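Local coordinates for glutathione peroxidase-like protein (Trypanosoma brucei, PDB 2VUP), which probably reduces hydroperoxides as a tryparedoxin-dependent member of the glutathione peroxidase family, at residues F31-A36 with N127-Y132; S49-Y54 with F155-D160; N55-C60 with K149-S154; T83-P88 with P116-I121. All coordinates share one frame; numbering follows the deposited sequence.

How the contacts relate
The four contacts illustrate how a thioredoxin-like fold is built outward from one central strand, 51-56. Contact 2 pairs its Leu51 to Ile53 with strand 154-157, and contact 3 follows strand 51-56 and the loop leading into strand 154-157 to the predicted active-site Cys60, the centres lying about 17 Å apart. On the other flank strand 83-88 continues the sheet, with Val56 N probably bonded to Phe87 O at 2.8 Å, and contact 4 adds segment 116-121 beyond it. The side chain of Pro88 there is about 11 Å from that of Cys60. Contact 1, away from the active site, joins this layer where Leu34 O probably accepts from Ala119 N, and its Tyr132 packs on Tyr54 and Phe155.

Contact 1 (F31-A36 with N127-Y132); sequences FEVLDA and NAHPLY
His129 presents the edge of its imidazole to Glu32, whose carbonyl O lies near the ring plane, 3.1 Å from His129 NE2. His129 CG is anti to its own backbone N (chi1 -161°), a setting that extends the ring toward segment 31-36 while ND1 looks back along its own chain. There ND1 accepts the N-H of Leu131 at 3.1 Å, with the donor only 1° out of the ring plane. This bond caps the helix that follows and limits rotation of the imidazole. NE2 is also close to a water bound by Leu34 N, though its own bond to that water is weak. Val33 CG1 packs 3.4 Å from His129 NE2, its side chain meeting the imidazole at about a right angle.

Pro130 opens the helix and offers the flank of its ring, with CB 3.7 Å from Phe31 CD1. Next, Leu131 brings backbone as well as side chain to the phenyl group: its CA lies over one face, 4.0 Å from the centroid of the Phe31 ring, in a CH-pi contact. The two methyls then divide the work. Leu131 CD1 packs 3.8 Å from Phe31 CD2, whereas Leu131 CD2 turns to Val33 CG1. Tyr134, one helical turn further on, also meets the Phe31 ring, and Leu131 and Val33 both touch Phe87 of the central sheet. The arrangement is a histidine N-cap with an aromatic ring laid on the first turn, joining the N-terminal loop to helix 130-138 of the thioredoxin-like fold.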
# COMPACT_ATOMS: atom_id res chain seq x y z
N PHE A 31 -14.44 1.61 -2.04
CA PHE A 31 -14.16 0.38 -1.30
C PHE A 31 -14.03 0.59 0.20
O PHE A 31 -13.64 1.66 0.66
CB PHE A 31 -12.92 -0.32 -1.87
CG PHE A 31 -13.05 -0.68 -3.31
CD1 PHE A 31 -13.72 -1.85 -3.69
CD2 PHE A 31 -12.56 0.16 -4.30
CE1 PHE A 31 -13.87 -2.17 -5.03
CE2 PHE A 31 -12.70 -0.16 -5.65
CZ PHE A 31 -13.37 -1.34 -6.01
N GLU A 32 -14.40 -0.45 0.96
CA GLU A 32 -14.38 -0.41 2.42
C GLU A 32 -13.24 -1.28 2.92
O GLU A 32 -13.10 -2.43 2.50
CB GLU A 32 -15.67 -0.97 3.00
CG GLU A 32 -16.95 -0.32 2.51
CD GLU A 32 -18.15 -1.18 2.83
OE1 GLU A 32 -18.69 -1.04 3.94
OE2 GLU A 32 -18.52 -2.04 1.99
N VAL A 33 -12.43 -0.74 3.81
CA VAL A 33 -11.33 -1.50 4.40
C VAL A 33 -11.33 -1.41 5.91
O VAL A 33 -11.76 -0.42 6.49
CB VAL A 33 -9.93 -1.08 3.83
CG1 VAL A 33 -9.83 -1.43 2.34
CG2 VAL A 33 -9.66 0.40 4.07
N LEU A 34 -10.85 -2.48 6.54
CA LEU A 34 -10.67 -2.53 7.98
C LEU A 34 -9.24 -2.16 8.34
O LEU A 34 -8.30 -2.60 7.68
CB LEU A 34 -10.96 -3.93 8.50
CG LEU A 34 -12.37 -4.50 8.47
CD1 LEU A 34 -12.34 -5.95 8.97
CD2 LEU A 34 -13.34 -3.66 9.31
N ASP A 35 -9.08 -1.36 9.40
CA ASP A 35 -7.77 -1.09 9.94
C ASP A 35 -7.30 -2.26 10.81
O ASP A 35 -8.05 -3.22 11.03
CB ASP A 35 -7.74 0.25 10.70
CG ASP A 35 -8.55 0.23 11.98
OD1 ASP A 35 -8.99 -0.85 12.43
OD2 ASP A 35 -8.74 1.33 12.56
N ALA A 36 -6.06 -2.18 11.29
CA ALA A 36 -5.46 -3.26 12.07
C ALA A 36 -6.21 -3.54 13.38
O ALA A 36 -6.04 -4.60 13.98
CB ALA A 36 -3.98 -2.96 12.35
N ASN A 127 -10.59 -14.92 -2.48
CA ASN A 127 -10.83 -14.07 -1.32
C ASN A 127 -10.01 -12.77 -1.33
O ASN A 127 -9.90 -12.09 -0.31
CB ASN A 127 -10.61 -14.86 -0.02
CG ASN A 127 -11.77 -15.80 0.31
OD1 ASN A 127 -12.94 -15.48 0.06
ND2 ASN A 127 -11.45 -16.96 0.87
N ALA A 128 -9.45 -12.43 -2.49
CA ALA A 128 -8.76 -11.16 -2.69
C ALA A 128 -9.70 -9.99 -2.41
O ALA A 128 -10.83 -9.96 -2.88
CB ALA A 128 -8.23 -11.05 -4.11
N HIS A 129 -9.21 -9.03 -1.63
CA HIS A 129 -9.98 -7.84 -1.31
C HIS A 129 -10.44 -7.15 -2.60
O HIS A 129 -9.66 -7.07 -3.56
CB HIS A 129 -9.15 -6.89 -0.44
CG HIS A 129 -9.96 -5.87 0.30
ND1 HIS A 129 -10.61 -4.83 -0.32
CD2 HIS A 129 -10.22 -5.73 1.63
CE1 HIS A 129 -11.24 -4.10 0.58
NE2 HIS A 129 -11.01 -4.62 1.77
N PRO A 130 -11.71 -6.71 -2.66
CA PRO A 130 -12.23 -5.99 -3.82
C PRO A 130 -11.36 -4.80 -4.25
O PRO A 130 -11.16 -4.58 -5.44
CB PRO A 130 -13.60 -5.50 -3.35
CG PRO A 130 -14.02 -6.52 -2.35
CD PRO A 130 -12.76 -6.93 -1.64
N LEU A 131 -10.84 -4.05 -3.27
CA LEU A 131 -9.94 -2.93 -3.56
C LEU A 131 -8.68 -3.37 -4.33
O LEU A 131 -8.23 -2.68 -5.25
CB LEU A 131 -9.54 -2.19 -2.27
CG LEU A 131 -8.42 -1.16 -2.41
CD1 LEU A 131 -8.90 0.11 -3.14
CD2 LEU A 131 -7.83 -0.82 -1.07
N TYR A 132 -8.11 -4.51 -3.95
CA TYR A 132 -6.95 -5.03 -4.68
C TYR A 132 -7.30 -5.49 -6.09
O TYR A 132 -6.54 -5.23 -7.03
CB TYR A 132 -6.19 -6.09 -3.88
CG TYR A 132 -5.02 -5.46 -3.15
CD1 TYR A 132 -3.75 -5.42 -3.73
CD2 TYR A 132 -5.19 -4.88 -1.90
CE1 TYR A 132 -2.68 -4.82 -3.08
CE2 TYR A 132 -4.12 -4.26 -1.24
CZ TYR A 132 -2.88 -4.24 -1.83
OH TYR A 132 -1.82 -3.63 -1.18
O HOH W 1 -10.23 -4.62 4.84

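Contact 2 (S49-Y54 with F155-D160); sequences SPLLIY and FLIDRD
Leu51 and Ile157 exchange two backbone hydrogen bonds, the shorter running from Ile157 N to Leu51 O at 2.8 Å. Ile53 and Phe155 form a second such pair, in which Ile53 N reaches Phe155 O in the carbonyl plane with an N-H...O angle of 170°. These are the hydrogen-bonded pairs of an antiparallel ladder in the central sheet of the thioredoxin-like fold, and Leu52 with Leu156 is the non-hydrogen-bonded pair between them. Leu52 CA adds a CA-H...O contact to Phe155 O at 3.4 Å.

One face of the ladder carries Leu51, Ile53, Phe155 and Ile157. Here Ile157 spans two neighbours, its CG2 3.8 Å from Leu51 CD1 and its CG1 near Ile53 CD1. On the other face the leucines meet by their CD1 methyls, and Leu156 goes on to touch Lys179 and Leu183 of helix 173-185.

Past the strands, Asp158 OD1 accepts from Asp160 N in an Asx turn and also from Val162 N. Arg159 runs alongside Pro50, bent at chi3 (144°), and its NH1 is hydrogen-bonded to Leu184 O. Pro50 CD sits over the centre of the Arg159 guanidinium, 4.0 Å above its plane.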
# COMPACT_ATOMS: atom_id res chain seq x y z
N SER A 49 -5.71 14.09 -2.47
CA SER A 49 -4.25 14.01 -2.57
C SER A 49 -3.76 12.58 -2.83
O SER A 49 -4.48 11.62 -2.54
CB SER A 49 -3.56 14.62 -1.34
OG SER A 49 -4.36 14.53 -0.19
N PRO A 50 -2.55 12.43 -3.42
CA PRO A 50 -2.03 11.10 -3.75
C PRO A 50 -1.65 10.23 -2.56
O PRO A 50 -1.31 10.74 -1.48
CB PRO A 50 -0.79 11.41 -4.61
CG PRO A 50 -0.37 12.75 -4.21
CD PRO A 50 -1.62 13.49 -3.85
N LEU A 51 -1.71 8.91 -2.76
CA LEU A 51 -1.33 7.91 -1.75
C LEU A 51 -0.45 6.83 -2.37
O LEU A 51 -0.50 6.60 -3.59
CB LEU A 51 -2.56 7.19 -1.17
CG LEU A 51 -3.89 7.81 -0.75
CD1 LEU A 51 -4.71 8.26 -1.94
CD2 LEU A 51 -4.67 6.75 0.07
N LEU A 52 0.32 6.14 -1.52
CA LEU A 52 1.02 4.93 -1.92
C LEU A 52 0.56 3.75 -1.06
O LEU A 52 0.67 3.78 0.16
CB LEU A 52 2.54 5.12 -1.84
CG LEU A 52 3.47 4.03 -2.38
CD1 LEU A 52 3.37 3.89 -3.89
CD2 LEU A 52 4.90 4.36 -1.98
N ILE A 53 0.01 2.72 -1.70
CA ILE A 53 -0.51 1.55 -0.98
C ILE A 53 0.36 0.31 -1.17
O ILE A 53 0.47 -0.19 -2.29
CB ILE A 53 -1.99 1.25 -1.37
CG1 ILE A 53 -2.87 2.49 -1.13
CG2 ILE A 53 -2.49 0.02 -0.59
CD1 ILE A 53 -4.28 2.39 -1.71
N TYR A 54 0.95 -0.17 -0.08
CA TYR A 54 1.74 -1.41 -0.04
C TYR A 54 0.92 -2.60 0.48
O TYR A 54 0.06 -2.46 1.36
CB TYR A 54 2.94 -1.26 0.89
CG TYR A 54 4.13 -0.48 0.35
CD1 TYR A 54 5.23 -1.14 -0.18
CD2 TYR A 54 4.15 0.92 0.38
CE1 TYR A 54 6.33 -0.43 -0.69
CE2 TYR A 54 5.24 1.64 -0.11
CZ TYR A 54 6.33 0.96 -0.64
OH TYR A 54 7.40 1.67 -1.13
N PHE A 155 1.06 0.45 -5.13
CA PHE A 155 0.32 1.20 -6.14
C PHE A 155 0.32 2.66 -5.75
O PHE A 155 0.10 3.01 -4.59
CB PHE A 155 -1.13 0.71 -6.23
CG PHE A 155 -1.27 -0.70 -6.72
CD1 PHE A 155 -1.45 -0.96 -8.08
CD2 PHE A 155 -1.20 -1.77 -5.84
CE1 PHE A 155 -1.58 -2.27 -8.54
CE2 PHE A 155 -1.33 -3.08 -6.30
CZ PHE A 155 -1.52 -3.33 -7.64
N LEU A 156 0.62 3.52 -6.74
CA LEU A 156 0.52 4.96 -6.57
C LEU A 156 -0.86 5.37 -7.00
O LEU A 156 -1.35 4.95 -8.06
CB LEU A 156 1.59 5.70 -7.39
CG LEU A 156 1.85 7.18 -7.04
CD1 LEU A 156 2.22 7.37 -5.58
CD2 LEU A 156 2.95 7.75 -7.93
N ILE A 157 -1.49 6.19 -6.17
CA ILE A 157 -2.87 6.62 -6.34
C ILE A 157 -2.88 8.13 -6.53
O ILE A 157 -2.15 8.84 -5.83
CB ILE A 157 -3.74 6.26 -5.08
CG1 ILE A 157 -3.50 4.80 -4.61
CG2 ILE A 157 -5.22 6.54 -5.33
CD1 ILE A 157 -3.86 3.70 -5.62
N ASP A 158 -3.69 8.63 -7.46
CA ASP A 158 -3.77 10.08 -7.68
C ASP A 158 -4.83 10.79 -6.81
O ASP A 158 -5.48 10.16 -5.97
CB ASP A 158 -3.92 10.42 -9.18
CG ASP A 158 -5.28 10.06 -9.73
OD1 ASP A 158 -6.24 9.84 -8.95
OD2 ASP A 158 -5.40 10.01 -10.97
N ARG A 159 -5.00 12.09 -7.04
CA ARG A 159 -5.89 12.95 -6.24
C ARG A 159 -7.38 12.62 -6.37
O ARG A 159 -8.18 13.01 -5.52
CB ARG A 159 -5.65 14.42 -6.58
CG ARG A 159 -4.30 14.94 -6.08
CD ARG A 159 -4.17 16.45 -6.24
NE ARG A 159 -3.43 17.03 -5.12
CZ ARG A 159 -2.12 17.24 -5.12
NH1 ARG A 159 -1.40 16.94 -6.18
NH2 ARG A 159 -1.54 17.76 -4.05
N ASP A 160 -7.75 11.93 -7.44
CA ASP A 160 -9.11 11.46 -7.62
C ASP A 160 -9.31 10.04 -7.08
O ASP A 160 -10.39 9.46 -7.23
CB ASP A 160 -9.50 11.50 -9.10
CG ASP A 160 -9.52 12.92 -9.67
OD1 ASP A 160 -9.66 13.89 -8.89
OD2 ASP A 160 -9.38 13.05 -10.90
O HOH W 2 -6.78 10.76 -3.62

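Contact 3 (N55-C60 with K149-S154); sequences NVASKC and KWNFTS
Cys60, the predicted active-site residue, meets Asn151 and Trp150 through its sulfur. Asn151 ND2 gives SG a weak hydrogen bond at 3.4 Å, while Trp150 NE1 lies 3.5 Å from Cys60 SG, which approaches the indole obliquely. The sulfur is carried to this pair with chi1 at 179°, anti to the backbone N. Asn151 ND2 also stands above one face of the indole, toward its rim, and the Phe152 ring points an edge at Cys60 CB. Cysteine beside a Trp-Asn pair, with Gln95 touching Asn151, is consistent with the catalytic tetrad of glutathione peroxidases.

Behind this shell, a type II turn from Trp150 to Thr153 holds the pair in place. Trp150 O is gripped from opposite faces of its plane, by Asn55 ND2 at 3.2 Å and by Thr153 OG1 at 2.9 Å. Asn55 also fixes the turn through its backbone: its O accepts from Phe152 N at 2.7 Å and its N donates to Thr153 O. A water accepts from Asn55 ND2 at 2.9 Å and lies 2.8 Å from Asn151 OD1, linking the two amides. Val56 CA rests over one face of the Phe152 ring in a CH-pi contact, with Val56 CG1 against Phe152 CE1.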
# COMPACT_ATOMS: atom_id res chain seq x y z
N ASN A 55 1.21 -3.78 -0.07
CA ASN A 55 0.96 -5.01 0.68
C ASN A 55 2.28 -5.37 1.35
O ASN A 55 3.34 -5.31 0.71
CB ASN A 55 0.40 -6.16 -0.19
CG ASN A 55 1.33 -6.54 -1.36
OD1 ASN A 55 1.47 -5.80 -2.33
ND2 ASN A 55 1.92 -7.73 -1.27
N VAL A 56 2.21 -5.73 2.63
CA VAL A 56 3.39 -5.86 3.48
C VAL A 56 3.52 -7.24 4.14
O VAL A 56 2.56 -8.00 4.21
CB VAL A 56 3.42 -4.75 4.59
CG1 VAL A 56 3.59 -3.37 3.98
CG2 VAL A 56 2.18 -4.81 5.48
N ALA A 57 4.73 -7.52 4.61
CA ALA A 57 5.03 -8.72 5.38
C ALA A 57 6.18 -8.40 6.35
O ALA A 57 7.02 -7.54 6.05
CB ALA A 57 5.40 -9.90 4.46
N SER A 58 6.22 -9.08 7.49
CA SER A 58 7.20 -8.77 8.55
C SER A 58 8.48 -9.62 8.45
O SER A 58 9.51 -9.27 9.01
CB SER A 58 6.56 -8.96 9.93
OG SER A 58 5.45 -8.09 10.09
N LYS A 59 8.38 -10.73 7.74
CA LYS A 59 9.45 -11.72 7.67
C LYS A 59 9.91 -11.91 6.23
O LYS A 59 10.23 -13.03 5.82
CB LYS A 59 8.95 -13.05 8.22
CG LYS A 59 8.78 -13.12 9.73
CD LYS A 59 7.90 -14.31 10.05
CE LYS A 59 8.49 -15.22 11.12
NZ LYS A 59 7.77 -16.54 11.12
N CYS A 60 9.92 -10.83 5.46
CA CYS A 60 10.29 -10.87 4.04
C CYS A 60 11.71 -10.32 3.86
O CYS A 60 12.21 -9.58 4.72
CB CYS A 60 9.29 -10.06 3.21
SG CYS A 60 9.61 -9.97 1.43
N LYS A 149 2.83 -10.30 -7.28
CA LYS A 149 3.88 -11.33 -7.35
C LYS A 149 4.57 -11.61 -6.02
O LYS A 149 5.07 -12.71 -5.78
CB LYS A 149 4.92 -10.98 -8.43
CG LYS A 149 4.38 -11.14 -9.86
CD LYS A 149 4.10 -12.61 -10.19
CE LYS A 149 3.68 -12.80 -11.65
NZ LYS A 149 4.04 -14.17 -12.15
N TRP A 150 4.62 -10.60 -5.15
CA TRP A 150 5.30 -10.75 -3.88
C TRP A 150 4.90 -9.66 -2.90
O TRP A 150 4.19 -8.72 -3.27
CB TRP A 150 6.83 -10.74 -4.10
CG TRP A 150 7.58 -11.50 -3.05
CD1 TRP A 150 8.43 -10.98 -2.12
CD2 TRP A 150 7.57 -12.92 -2.83
NE1 TRP A 150 8.94 -11.98 -1.34
CE2 TRP A 150 8.43 -13.18 -1.75
CE3 TRP A 150 6.91 -14.00 -3.44
CZ2 TRP A 150 8.65 -14.47 -1.26
CZ3 TRP A 150 7.12 -15.28 -2.95
CH2 TRP A 150 7.99 -15.50 -1.87
N ASN A 151 5.34 -9.82 -1.65
CA ASN A 151 5.27 -8.77 -0.63
C ASN A 151 5.95 -7.50 -1.14
O ASN A 151 6.91 -7.57 -1.91
CB ASN A 151 5.99 -9.23 0.65
CG ASN A 151 5.62 -10.65 1.07
OD1 ASN A 151 4.47 -10.94 1.41
ND2 ASN A 151 6.61 -11.53 1.08
N PHE A 152 5.43 -6.34 -0.71
CA PHE A 152 5.98 -5.00 -1.00
C PHE A 152 5.80 -4.46 -2.41
O PHE A 152 6.53 -3.55 -2.84
CB PHE A 152 7.39 -4.81 -0.42
CG PHE A 152 7.42 -4.93 1.06
CD1 PHE A 152 7.10 -3.84 1.86
CD2 PHE A 152 7.69 -6.16 1.67
CE1 PHE A 152 7.08 -3.96 3.25
CE2 PHE A 152 7.67 -6.28 3.05
CZ PHE A 152 7.36 -5.18 3.84
N THR A 153 4.83 -5.02 -3.11
CA THR A 153 4.29 -4.38 -4.29
C THR A 153 3.56 -3.13 -3.79
O THR A 153 2.97 -3.15 -2.70
CB THR A 153 3.34 -5.34 -5.03
OG1 THR A 153 4.01 -6.59 -5.26
CG2 THR A 153 2.87 -4.75 -6.37
N SER A 154 3.65 -2.04 -4.55
CA SER A 154 2.92 -0.82 -4.22
C SER A 154 2.18 -0.21 -5.41
O SER A 154 2.61 -0.36 -6.56
CB SER A 154 3.84 0.21 -3.57
OG SER A 154 4.97 0.50 -4.38
O HOH W 3 2.43 -9.05 1.31

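Contact 4 (T83-P88 with P116-I121); sequences TVLAFP and PIMAKI
Met118 N donates to Ala86 O at 2.8 Å, the shortest bond of this contact and a nearly straight one at 170°. On its other polar atom the same alanine reaches back: Ala86 N donates to Pro116 O at 3.2 Å, so the two bonds of Ala86 straddle Ile117. The two chains run broadly the same way, their end-to-end directions 34° apart, yet only this single bridge forms. At the next step Pro88 has no N-H to offer, and its ring carbon CD lies instead 3.1 Å from Met118 O. Hydrogen bonding resumes at Ile121, whose N donates to Pro88 O at 3.0 Å; the same oxygen also meets Lys120 CA.

Around this spine Met118 is central to the apolar packing on one side. A bend at chi2 (-62°) folds it back over Phe87, placing CG over the centre of the ring in a CH-pi contact, 3.7 Å from the centroid. Its sulfur stands obliquely to the same ring as a Met-aromatic contact, and the terminal CE packs tightly on Leu85 CD2 at 3.4 Å. Ile121 CD1 comes at Phe87 obliquely, 3.6 Å from its CD1. Away from these, Ile117 CD1 touches Ala86 CB, and Ile117 also reaches Val107 of helix 100-111. Lys120 leads outward, its NZ bonded to Glu96 O and Gly98 O.

The chemistry implies an edge extended by one bridge and then broken by proline: within strand 83-88, at the edge of the thioredoxin-like sheet, the missing N-H of Pro88 ends the amide pairing, and apolar packing and one carbonyl bond farther along keep segment 116-121 attached.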
# COMPACT_ATOMS: atom_id res chain seq x y z
N THR A 83 -0.14 10.09 2.04
CA THR A 83 -0.03 9.01 3.02
C THR A 83 0.38 7.68 2.38
O THR A 83 0.34 7.52 1.15
CB THR A 83 -1.34 8.81 3.85
OG1 THR A 83 -1.04 8.08 5.04
CG2 THR A 83 -2.39 8.05 3.06
N VAL A 84 0.80 6.75 3.24
CA VAL A 84 1.08 5.37 2.87
C VAL A 84 0.13 4.46 3.66
O VAL A 84 0.02 4.59 4.87
CB VAL A 84 2.56 4.98 3.19
CG1 VAL A 84 2.83 3.52 2.85
CG2 VAL A 84 3.54 5.90 2.46
N LEU A 85 -0.54 3.55 2.97
CA LEU A 85 -1.35 2.54 3.64
C LEU A 85 -0.68 1.19 3.47
O LEU A 85 -0.26 0.85 2.37
CB LEU A 85 -2.77 2.49 3.07
CG LEU A 85 -3.51 3.82 2.95
CD1 LEU A 85 -4.85 3.59 2.29
CD2 LEU A 85 -3.68 4.48 4.32
N ALA A 86 -0.58 0.43 4.56
CA ALA A 86 0.03 -0.89 4.54
C ALA A 86 -0.97 -2.00 4.84
O ALA A 86 -1.54 -2.05 5.93
CB ALA A 86 1.20 -0.97 5.52
N PHE A 87 -1.17 -2.87 3.86
CA PHE A 87 -2.04 -4.02 3.99
C PHE A 87 -1.17 -5.27 4.20
O PHE A 87 -0.47 -5.71 3.27
CB PHE A 87 -2.90 -4.19 2.73
CG PHE A 87 -3.98 -3.15 2.58
CD1 PHE A 87 -5.27 -3.40 3.04
CD2 PHE A 87 -3.71 -1.92 1.97
CE1 PHE A 87 -6.29 -2.44 2.89
CE2 PHE A 87 -4.72 -0.95 1.83
CZ PHE A 87 -6.01 -1.21 2.29
N PRO A 88 -1.20 -5.82 5.43
CA PRO A 88 -0.47 -7.07 5.71
C PRO A 88 -1.08 -8.23 4.93
O PRO A 88 -2.31 -8.32 4.80
CB PRO A 88 -0.67 -7.27 7.22
CG PRO A 88 -1.10 -5.90 7.76
CD PRO A 88 -1.91 -5.32 6.62
N PRO A 116 -0.84 4.55 8.57
CA PRO A 116 -1.87 3.56 8.89
C PRO A 116 -1.54 2.13 8.44
O PRO A 116 -1.23 1.90 7.27
CB PRO A 116 -3.09 4.07 8.12
CG PRO A 116 -2.84 5.52 7.94
CD PRO A 116 -1.38 5.60 7.69
N ILE A 117 -1.62 1.20 9.39
CA ILE A 117 -1.51 -0.24 9.13
C ILE A 117 -2.92 -0.85 9.15
O ILE A 117 -3.67 -0.65 10.11
CB ILE A 117 -0.63 -0.97 10.17
CG1 ILE A 117 0.73 -0.28 10.37
CG2 ILE A 117 -0.43 -2.44 9.79
CD1 ILE A 117 1.59 -0.17 9.12
N MET A 118 -3.25 -1.59 8.10
CA MET A 118 -4.58 -2.16 7.94
C MET A 118 -4.68 -3.60 8.47
O MET A 118 -3.69 -4.20 8.87
CB MET A 118 -5.00 -2.09 6.46
CG MET A 118 -4.88 -0.71 5.82
SD MET A 118 -5.93 0.54 6.60
CE MET A 118 -5.06 2.04 6.23
N ALA A 119 -5.90 -4.13 8.48
CA ALA A 119 -6.13 -5.53 8.82
C ALA A 119 -5.56 -6.43 7.72
O ALA A 119 -5.56 -6.05 6.53
CB ALA A 119 -7.62 -5.79 8.97
N LYS A 120 -5.10 -7.62 8.11
CA LYS A 120 -4.57 -8.61 7.17
C LYS A 120 -5.63 -9.00 6.14
O LYS A 120 -6.80 -9.15 6.46
CB LYS A 120 -4.08 -9.87 7.90
CG LYS A 120 -3.01 -9.64 8.99
CD LYS A 120 -2.62 -10.95 9.72
CE LYS A 120 -2.01 -11.99 8.78
NZ LYS A 120 -1.49 -13.19 9.50
N ILE A 121 -5.19 -9.17 4.90
CA ILE A 121 -6.08 -9.47 3.79
C ILE A 121 -5.40 -10.43 2.82
O ILE A 121 -4.20 -10.67 2.91
CB ILE A 121 -6.48 -8.18 3.00
CG1 ILE A 121 -5.23 -7.44 2.49
CG2 ILE A 121 -7.38 -7.25 3.84
CD1 ILE A 121 -5.52 -6.54 1.28